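Local coordinates for protein putative exotoxin (superantigen) (Streptococcus pyogenes, PDB 1TY0) that probably acts as a secreted superantigen toxin that binds zinc and can use one common surface for both T-cell receptor binding and dimerization, at residues L12-A17 / N173-T178; Y16-I21 / D185-Y190; E133-I138 / G158-A163. One frame throughout, in Å; residues are numbered along the deposited sequence.

Contact 1 (L12-A17 / N173-T178)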
# COMPACT_ATOMS: atom_id res chain seq x y z
N LEU A 12 -3.69 15.44 -7.94
CA LEU A 12 -3.85 14.07 -8.42
C LEU A 12 -2.62 13.22 -8.09
O LEU A 12 -2.75 12.08 -7.67
CB LEU A 12 -4.13 14.06 -9.92
CG LEU A 12 -5.52 14.58 -10.29
CD1 LEU A 12 -5.70 14.57 -11.80
CD2 LEU A 12 -6.57 13.71 -9.63
N GLN A 13 -1.43 13.78 -8.29
CA GLN A 13 -0.20 13.05 -7.99
C GLN A 13 -0.09 12.76 -6.49
O GLN A 13 0.38 11.70 -6.09
CB GLN A 13 1.03 13.85 -8.43
CG GLN A 13 1.21 13.93 -9.94
CD GLN A 13 1.30 12.57 -10.59
OE1 GLN A 13 2.27 11.84 -10.41
NE2 GLN A 13 0.27 12.22 -11.36
N LEU A 14 -0.53 13.70 -5.67
CA LEU A 14 -0.47 13.53 -4.22
C LEU A 14 -1.49 12.52 -3.73
O LEU A 14 -1.19 11.71 -2.84
CB LEU A 14 -0.69 14.87 -3.53
CG LEU A 14 0.51 15.82 -3.65
CD1 LEU A 14 0.12 17.24 -3.29
CD2 LEU A 14 1.62 15.30 -2.75
N ASN A 15 -2.69 12.56 -4.30
CA ASN A 15 -3.73 11.64 -3.90
C ASN A 15 -3.28 10.21 -4.17
O ASN A 15 -3.44 9.32 -3.34
CB ASN A 15 -5.04 11.94 -4.64
CG ASN A 15 -6.23 11.28 -3.99
OD1 ASN A 15 -6.60 10.16 -4.32
ND2 ASN A 15 -6.83 11.97 -3.03
N TYR A 16 -2.68 10.00 -5.34
CA TYR A 16 -2.18 8.68 -5.68
C TYR A 16 -1.03 8.25 -4.79
O TYR A 16 -1.00 7.13 -4.29
CB TYR A 16 -1.70 8.63 -7.13
CG TYR A 16 -0.73 7.49 -7.36
CD1 TYR A 16 -1.13 6.16 -7.19
CD2 TYR A 16 0.60 7.74 -7.70
CE1 TYR A 16 -0.22 5.12 -7.35
CE2 TYR A 16 1.51 6.71 -7.85
CZ TYR A 16 1.09 5.40 -7.68
OH TYR A 16 1.99 4.37 -7.83
N ALA A 17 -0.06 9.14 -4.60
CA ALA A 17 1.11 8.84 -3.79
C ALA A 17 0.78 8.40 -2.37
O ALA A 17 1.33 7.42 -1.88
CB ALA A 17 2.06 10.04 -3.75
N ASN A 173 4.82 21.58 3.74
CA ASN A 173 3.91 21.89 2.65
C ASN A 173 3.08 20.64 2.35
O ASN A 173 3.64 19.56 2.13
CB ASN A 173 4.73 22.30 1.42
CG ASN A 173 3.87 22.59 0.21
OD1 ASN A 173 2.66 22.76 0.30
ND2 ASN A 173 4.51 22.66 -0.95
N LEU A 174 1.76 20.78 2.34
CA LEU A 174 0.87 19.65 2.07
C LEU A 174 0.64 19.41 0.59
O LEU A 174 0.08 18.39 0.19
CB LEU A 174 -0.47 19.85 2.79
CG LEU A 174 -0.43 19.63 4.30
CD1 LEU A 174 -1.75 20.07 4.92
CD2 LEU A 174 -0.15 18.16 4.60
N TYR A 175 1.06 20.36 -0.24
CA TYR A 175 0.88 20.25 -1.68
C TYR A 175 2.26 20.25 -2.33
O TYR A 175 2.51 20.95 -3.30
CB TYR A 175 0.03 21.41 -2.18
CG TYR A 175 -1.41 21.31 -1.70
CD1 TYR A 175 -1.79 21.80 -0.45
CD2 TYR A 175 -2.36 20.64 -2.46
CE1 TYR A 175 -3.10 21.62 0.03
CE2 TYR A 175 -3.67 20.46 -2.00
CZ TYR A 175 -4.03 20.94 -0.76
OH TYR A 175 -5.31 20.74 -0.30
N ASP A 176 3.15 19.42 -1.77
CA ASP A 176 4.52 19.31 -2.23
C ASP A 176 4.78 18.33 -3.37
O ASP A 176 5.39 17.28 -3.18
CB ASP A 176 5.43 18.98 -1.04
CG ASP A 176 5.03 17.70 -0.32
OD1 ASP A 176 3.82 17.39 -0.25
OD2 ASP A 176 5.93 17.00 0.20
N ALA A 177 4.32 18.68 -4.57
CA ALA A 177 4.53 17.85 -5.74
C ALA A 177 4.26 18.61 -7.03
O ALA A 177 3.68 19.70 -7.00
CB ALA A 177 3.64 16.61 -5.69
N THR A 178 4.70 18.04 -8.14
CA THR A 178 4.45 18.61 -9.46
C THR A 178 3.60 17.54 -10.13
O THR A 178 3.42 16.45 -9.57
CB THR A 178 5.74 18.80 -10.30
OG1 THR A 178 6.25 17.52 -10.70
CG2 THR A 178 6.80 19.52 -9.49
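Gln13 touches the carbonyl of Thr178, its CG 3.4 Å from Thr178 O; its side chain also packs on Tyr16 of the second subunit. Leu14 has the largest share of the contact. CG stands beside its own backbone N (chi1 -73°), and both methyls meet the loop 173-178. CD1 enters the bend, 3.5 Å from Tyr175 CA and 3.7 Å from Leu174 O, and reaches the Tyr175 ring obliquely. CD2 rests on the methyl of Ala177, 3.8 Å from its CB, and lies 3.9 Å from Asp176 OD1, the Leu14 and Asp176 side chains crossing at about a right angle. This is the superantigen architecture in which the N-terminal helix packs on the beta-grasp domain, here on the loop that leaves strand 168-173. The loop is shaped from within: an Asx turn, in which Tyr175 N bonds to Asn173 OD1 at 2.9 Å from above the carbonyl plane, passes into an inverse gamma turn centred on Asp176. Asp176 is fixed by salt bridges from Arg139 and Lys189, which probably offsets its charge beside the leucine methyls. Tyr175 OH bonds to Ile148 O. Farther along the helix, Tyr16 meets Tyr16 of the second subunit, and Arg183 binds the carbonyls of Tyr16 and Ala17.

Contact 2 (Y16-I21 / D185-Y190)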
# COMPACT_ATOMS: atom_id res chain seq x y z
N TYR A 16 -2.68 10.00 -5.34
CA TYR A 16 -2.18 8.68 -5.68
C TYR A 16 -1.03 8.25 -4.79
O TYR A 16 -1.00 7.13 -4.29
CB TYR A 16 -1.70 8.63 -7.13
CG TYR A 16 -0.73 7.49 -7.36
CD1 TYR A 16 -1.13 6.16 -7.19
CD2 TYR A 16 0.60 7.74 -7.70
CE1 TYR A 16 -0.22 5.12 -7.35
CE2 TYR A 16 1.51 6.71 -7.85
CZ TYR A 16 1.09 5.40 -7.68
OH TYR A 16 1.99 4.37 -7.83
N ALA A 17 -0.06 9.14 -4.60
CA ALA A 17 1.11 8.84 -3.79
C ALA A 17 0.78 8.40 -2.37
O ALA A 17 1.33 7.42 -1.88
CB ALA A 17 2.06 10.04 -3.75
N TYR A 18 -0.14 9.12 -1.72
CA TYR A 18 -0.50 8.80 -0.35
C TYR A 18 -1.61 7.77 -0.12
O TYR A 18 -1.92 7.43 1.01
CB TYR A 18 -0.78 10.10 0.41
CG TYR A 18 0.49 10.85 0.77
CD1 TYR A 18 1.23 10.50 1.90
CD2 TYR A 18 0.97 11.89 -0.03
CE1 TYR A 18 2.42 11.16 2.23
CE2 TYR A 18 2.17 12.55 0.28
CZ TYR A 18 2.88 12.18 1.41
OH TYR A 18 4.06 12.83 1.74
N GLU A 19 -2.24 7.29 -1.20
CA GLU A 19 -3.27 6.25 -1.08
C GLU A 19 -2.45 4.97 -1.12
O GLU A 19 -2.39 4.29 -2.14
CB GLU A 19 -4.23 6.31 -2.27
CG GLU A 19 -5.37 7.31 -2.10
CD GLU A 19 -6.42 6.83 -1.12
OE1 GLU A 19 -7.07 5.79 -1.40
OE2 GLU A 19 -6.59 7.47 -0.07
N ILE A 20 -1.82 4.65 0.00
CA ILE A 20 -0.94 3.51 0.08
C ILE A 20 -0.91 2.87 1.47
O ILE A 20 -1.31 3.49 2.45
CB ILE A 20 0.49 3.97 -0.29
CG1 ILE A 20 1.48 2.81 -0.24
CG2 ILE A 20 0.92 5.07 0.66
CD1 ILE A 20 2.87 3.22 -0.68
N ILE A 21 -0.45 1.63 1.53
CA ILE A 21 -0.34 0.89 2.78
C ILE A 21 1.12 1.03 3.23
O ILE A 21 2.03 0.69 2.48
CB ILE A 21 -0.66 -0.61 2.58
CG1 ILE A 21 -2.16 -0.78 2.34
CG2 ILE A 21 -0.21 -1.42 3.80
CD1 ILE A 21 -3.01 -0.46 3.54
N ASP A 185 9.96 10.68 -5.57
CA ASP A 185 10.19 12.13 -5.52
C ASP A 185 9.53 12.76 -4.30
O ASP A 185 10.15 13.57 -3.60
CB ASP A 185 9.62 12.82 -6.76
CG ASP A 185 10.33 12.43 -8.04
OD1 ASP A 185 11.55 12.16 -8.00
OD2 ASP A 185 9.66 12.41 -9.09
N ILE A 186 8.27 12.39 -4.05
CA ILE A 186 7.50 12.95 -2.94
C ILE A 186 7.94 12.48 -1.56
O ILE A 186 7.88 13.24 -0.59
CB ILE A 186 5.99 12.64 -3.13
CG1 ILE A 186 5.48 13.36 -4.39
CG2 ILE A 186 5.19 13.11 -1.92
CD1 ILE A 186 4.12 12.88 -4.86
N PHE A 187 8.39 11.23 -1.47
CA PHE A 187 8.81 10.68 -0.18
C PHE A 187 10.27 10.97 0.18
O PHE A 187 10.66 10.78 1.32
CB PHE A 187 8.60 9.16 -0.16
CG PHE A 187 7.17 8.72 -0.35
CD1 PHE A 187 6.10 9.61 -0.20
CD2 PHE A 187 6.89 7.38 -0.65
CE1 PHE A 187 4.78 9.17 -0.35
CE2 PHE A 187 5.58 6.94 -0.80
CZ PHE A 187 4.52 7.84 -0.65
N LYS A 188 11.06 11.44 -0.78
CA LYS A 188 12.47 11.70 -0.50
C LYS A 188 12.68 12.63 0.69
O LYS A 188 13.70 12.55 1.37
CB LYS A 188 13.16 12.28 -1.74
CG LYS A 188 14.25 11.36 -2.30
CD LYS A 188 14.78 11.86 -3.63
CE LYS A 188 15.96 11.02 -4.11
NZ LYS A 188 15.63 9.58 -4.24
N LYS A 189 11.72 13.52 0.94
CA LYS A 189 11.85 14.43 2.07
C LYS A 189 12.03 13.68 3.38
O LYS A 189 12.69 14.16 4.30
CB LYS A 189 10.61 15.34 2.16
CG LYS A 189 9.27 14.60 2.23
CD LYS A 189 8.12 15.58 2.51
CE LYS A 189 6.76 14.90 2.49
NZ LYS A 189 6.25 14.63 1.12
N TYR A 190 11.48 12.47 3.46
CA TYR A 190 11.57 11.69 4.69
C TYR A 190 12.95 11.12 4.95
O TYR A 190 13.18 10.49 5.98
CB TYR A 190 10.52 10.55 4.70
CG TYR A 190 9.09 11.03 4.53
CD1 TYR A 190 8.58 12.06 5.32
CD2 TYR A 190 8.24 10.43 3.60
CE1 TYR A 190 7.26 12.49 5.19
CE2 TYR A 190 6.91 10.86 3.45
CZ TYR A 190 6.43 11.89 4.25
OH TYR A 190 5.13 12.33 4.13
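Tyr18, near the end of the N-terminal helix, meets Ile186, Phe187, Lys189 and Tyr190 from helix 183-187 and the 3-10 segment that follows it, a junction between the OB-fold and beta-grasp parts of the superantigen fold. The dense part surrounds the Tyr18 ring. Phe187 presents its edge to one face of that ring in a T-shaped stack, with centroids 5.5 Å apart and planes at 66°. Its CE1 sits off-centre, toward the rim of the tyrosine, while its CZ points at the helix backbone, 3.4 Å from Ala17 O. The two branches of Ile186 go to different partners: CG2, anti to the backbone N, reaches Tyr18 CE2 at 3.8 Å, whereas CD1 touches the methyl of Ala17. Tyr18 OH is gripped twice near its ring plane, receiving a hydrogen bond from Lys189 NZ at 2.9 Å and donating one to Tyr190 OH at 2.7 Å. Tyr190 OH is bound in turn to Asp135, and the ammonium group is salt-bridged to Asp176, so a chain of Lys189 NZ, Tyr18 OH and Tyr190 OH runs from Asp176 to Asp135 and probably polarises the phenols. Packing is looser toward Ile20, whose CD1 stays 4.6 Å from Phe187 CE2. Asp185 and Lys188 lie on the solvent side and touch nothing of 16-21, and Glu19 lies toward the second subunit, where its carbonyl oxygen bonds to Arg183 of that neighbour. Lys189 bends at its last torsion (chi4 -77°), bringing NZ back to 2.7 Å from Ile186 O, while its CG sits 4.0 Å above the centre of the Tyr190 ring.

Contact 3 (E133-I138 / G158-A163)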
# COMPACT_ATOMS: atom_id res chain seq x y z
N GLU A 133 5.55 9.32 9.84
CA GLU A 133 4.36 8.61 10.31
C GLU A 133 3.22 9.59 10.59
O GLU A 133 2.07 9.36 10.20
CB GLU A 133 4.66 7.81 11.57
CG GLU A 133 3.44 7.05 12.09
CD GLU A 133 3.74 6.15 13.27
OE1 GLU A 133 4.93 5.83 13.51
OE2 GLU A 133 2.78 5.75 13.96
N PHE A 134 3.55 10.68 11.27
CA PHE A 134 2.54 11.68 11.59
C PHE A 134 1.97 12.29 10.31
O PHE A 134 0.76 12.43 10.16
CB PHE A 134 3.15 12.77 12.47
CG PHE A 134 2.13 13.63 13.16
CD1 PHE A 134 1.44 14.61 12.46
CD2 PHE A 134 1.84 13.44 14.51
CE1 PHE A 134 0.48 15.40 13.09
CE2 PHE A 134 0.89 14.22 15.15
CZ PHE A 134 0.20 15.20 14.44
N ASP A 135 2.86 12.64 9.38
CA ASP A 135 2.47 13.25 8.12
C ASP A 135 1.55 12.33 7.31
O ASP A 135 0.50 12.75 6.83
CB ASP A 135 3.73 13.61 7.32
CG ASP A 135 3.44 14.46 6.09
OD1 ASP A 135 2.42 15.17 6.07
OD2 ASP A 135 4.26 14.44 5.15
N PHE A 136 1.95 11.08 7.16
CA PHE A 136 1.14 10.12 6.43
C PHE A 136 -0.26 9.99 7.02
O PHE A 136 -1.26 10.07 6.30
CB PHE A 136 1.80 8.74 6.43
CG PHE A 136 0.90 7.64 5.97
CD1 PHE A 136 0.58 7.50 4.62
CD2 PHE A 136 0.33 6.77 6.89
CE1 PHE A 136 -0.31 6.50 4.20
CE2 PHE A 136 -0.55 5.77 6.48
CZ PHE A 136 -0.87 5.63 5.13
N LYS A 137 -0.33 9.80 8.33
CA LYS A 137 -1.63 9.63 8.98
C LYS A 137 -2.51 10.86 8.89
O LYS A 137 -3.70 10.74 8.62
CB LYS A 137 -1.43 9.21 10.44
CG LYS A 137 -0.82 7.82 10.55
CD LYS A 137 -0.70 7.33 11.99
CE LYS A 137 -0.28 5.86 11.99
NZ LYS A 137 0.00 5.33 13.35
N ILE A 138 -1.94 12.04 9.10
CA ILE A 138 -2.72 13.26 9.02
C ILE A 138 -3.18 13.52 7.58
O ILE A 138 -4.31 13.95 7.36
CB ILE A 138 -1.94 14.49 9.55
CG1 ILE A 138 -2.84 15.73 9.53
CG2 ILE A 138 -0.70 14.72 8.71
CD1 ILE A 138 -2.25 16.91 10.25
N GLY A 158 -1.61 24.50 1.52
CA GLY A 158 -1.79 24.03 2.88
C GLY A 158 -0.49 23.68 3.58
O GLY A 158 0.49 23.32 2.92
N GLN A 159 -0.49 23.78 4.90
CA GLN A 159 0.70 23.46 5.68
C GLN A 159 0.33 22.70 6.94
O GLN A 159 -0.74 22.90 7.51
CB GLN A 159 1.45 24.73 6.11
CG GLN A 159 1.94 25.61 4.98
CD GLN A 159 0.88 26.56 4.48
OE1 GLN A 159 0.17 27.19 5.27
NE2 GLN A 159 0.77 26.69 3.17
N LEU A 160 1.22 21.81 7.35
CA LEU A 160 1.04 21.05 8.56
C LEU A 160 2.12 21.55 9.50
O LEU A 160 3.30 21.52 9.16
CB LEU A 160 1.23 19.55 8.30
CG LEU A 160 1.50 18.67 9.53
CD1 LEU A 160 0.36 18.81 10.52
CD2 LEU A 160 1.67 17.23 9.09
N GLU A 161 1.71 22.05 10.67
CA GLU A 161 2.68 22.55 11.63
C GLU A 161 2.58 21.74 12.91
O GLU A 161 1.50 21.55 13.46
CB GLU A 161 2.43 24.02 11.94
CG GLU A 161 2.51 24.94 10.73
CD GLU A 161 2.71 26.39 11.13
OE1 GLU A 161 2.08 26.83 12.11
OE2 GLU A 161 3.51 27.08 10.46
N ILE A 162 3.73 21.26 13.38
CA ILE A 162 3.78 20.47 14.59
C ILE A 162 4.48 21.26 15.69
O ILE A 162 5.65 21.63 15.55
CB ILE A 162 4.53 19.14 14.37
CG1 ILE A 162 3.88 18.37 13.22
CG2 ILE A 162 4.52 18.31 15.65
CD1 ILE A 162 2.41 18.10 13.44
N ALA A 163 3.76 21.52 16.77
CA ALA A 163 4.31 22.26 17.89
C ALA A 163 5.02 21.33 18.87
O ALA A 163 4.40 20.43 19.45
CB ALA A 163 3.21 23.03 18.60
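The beta-grasp domain holds helix 131-146 against its mixed sheet, and here Phe134, Asp135 and Ile138 face Leu160 and Ile162 of strand 157-164. The short segments run at 133° to each other, with axes 10.7 Å apart at closest approach, a spacing filled by side chains from both elements. Leu160 sits between the successive helix turns. Its CD1 meets Ile138 CD1 tip to tip at 3.2 Å, tighter than ordinary methyl contact, and its CD2 lies 3.5 Å from Ile138 CG2, so the fit is closely packed on both branches. Ile138 gets there by extending CG1 away from the backbone N (chi1 -176°), which aims CD1 at the sheet. One turn earlier Phe134 comes obliquely against Ile162, its CE1 3.3 Å from Ile162 CD1, the two side chains approaching from opposite directions; Leu160 CD1 also comes to this ring obliquely and more loosely, 4.3 Å from Phe134 CE1. Asp135 brings a charge to the border of this apolar patch, with OD1 3.7 Å from Leu160 CD2. Its carboxylate is held by partners elsewhere on the helix and beyond: OD1 takes a salt bridge from Arg139 and OD2 a hydrogen bond with Tyr190, which probably lowers the cost of burying it. Strand 157-164 runs between strands 168-173 and 201-209, which carry the zinc-binding residues His169, His203 and Asp205, which hold no metal in this chain; the side chain of Asp205 is about 7 Å from that of Leu160. Ile138 also reaches Ile206 of strand 201-209, while Lys137 packs on Phe73 of strand 69-74, so the helix lies between the beta-grasp sheet and the OB-fold sheet.

Contacts 1 and 2 share helix 5-18 and Tyr16 and Ala17, their centres about 8 Å apart; the centre of contact 3 lies about 14 Å from that of contact 1 and about 13 Å from that of contact 2. Along the chain, 133-138 and 158-163 fall inside the loops that the other two close between the N-terminal helix and the later segments 173-178 and 185-190. A probable backbone hydrogen bond from Leu174 to Gly158 joins contacts 1 and 3, and helix 131-146 meets contact 2. Contacts 1 and 2 join the N-terminal helix to the beta-grasp domain and also reach the second subunit, while contact 3 is internal to that domain.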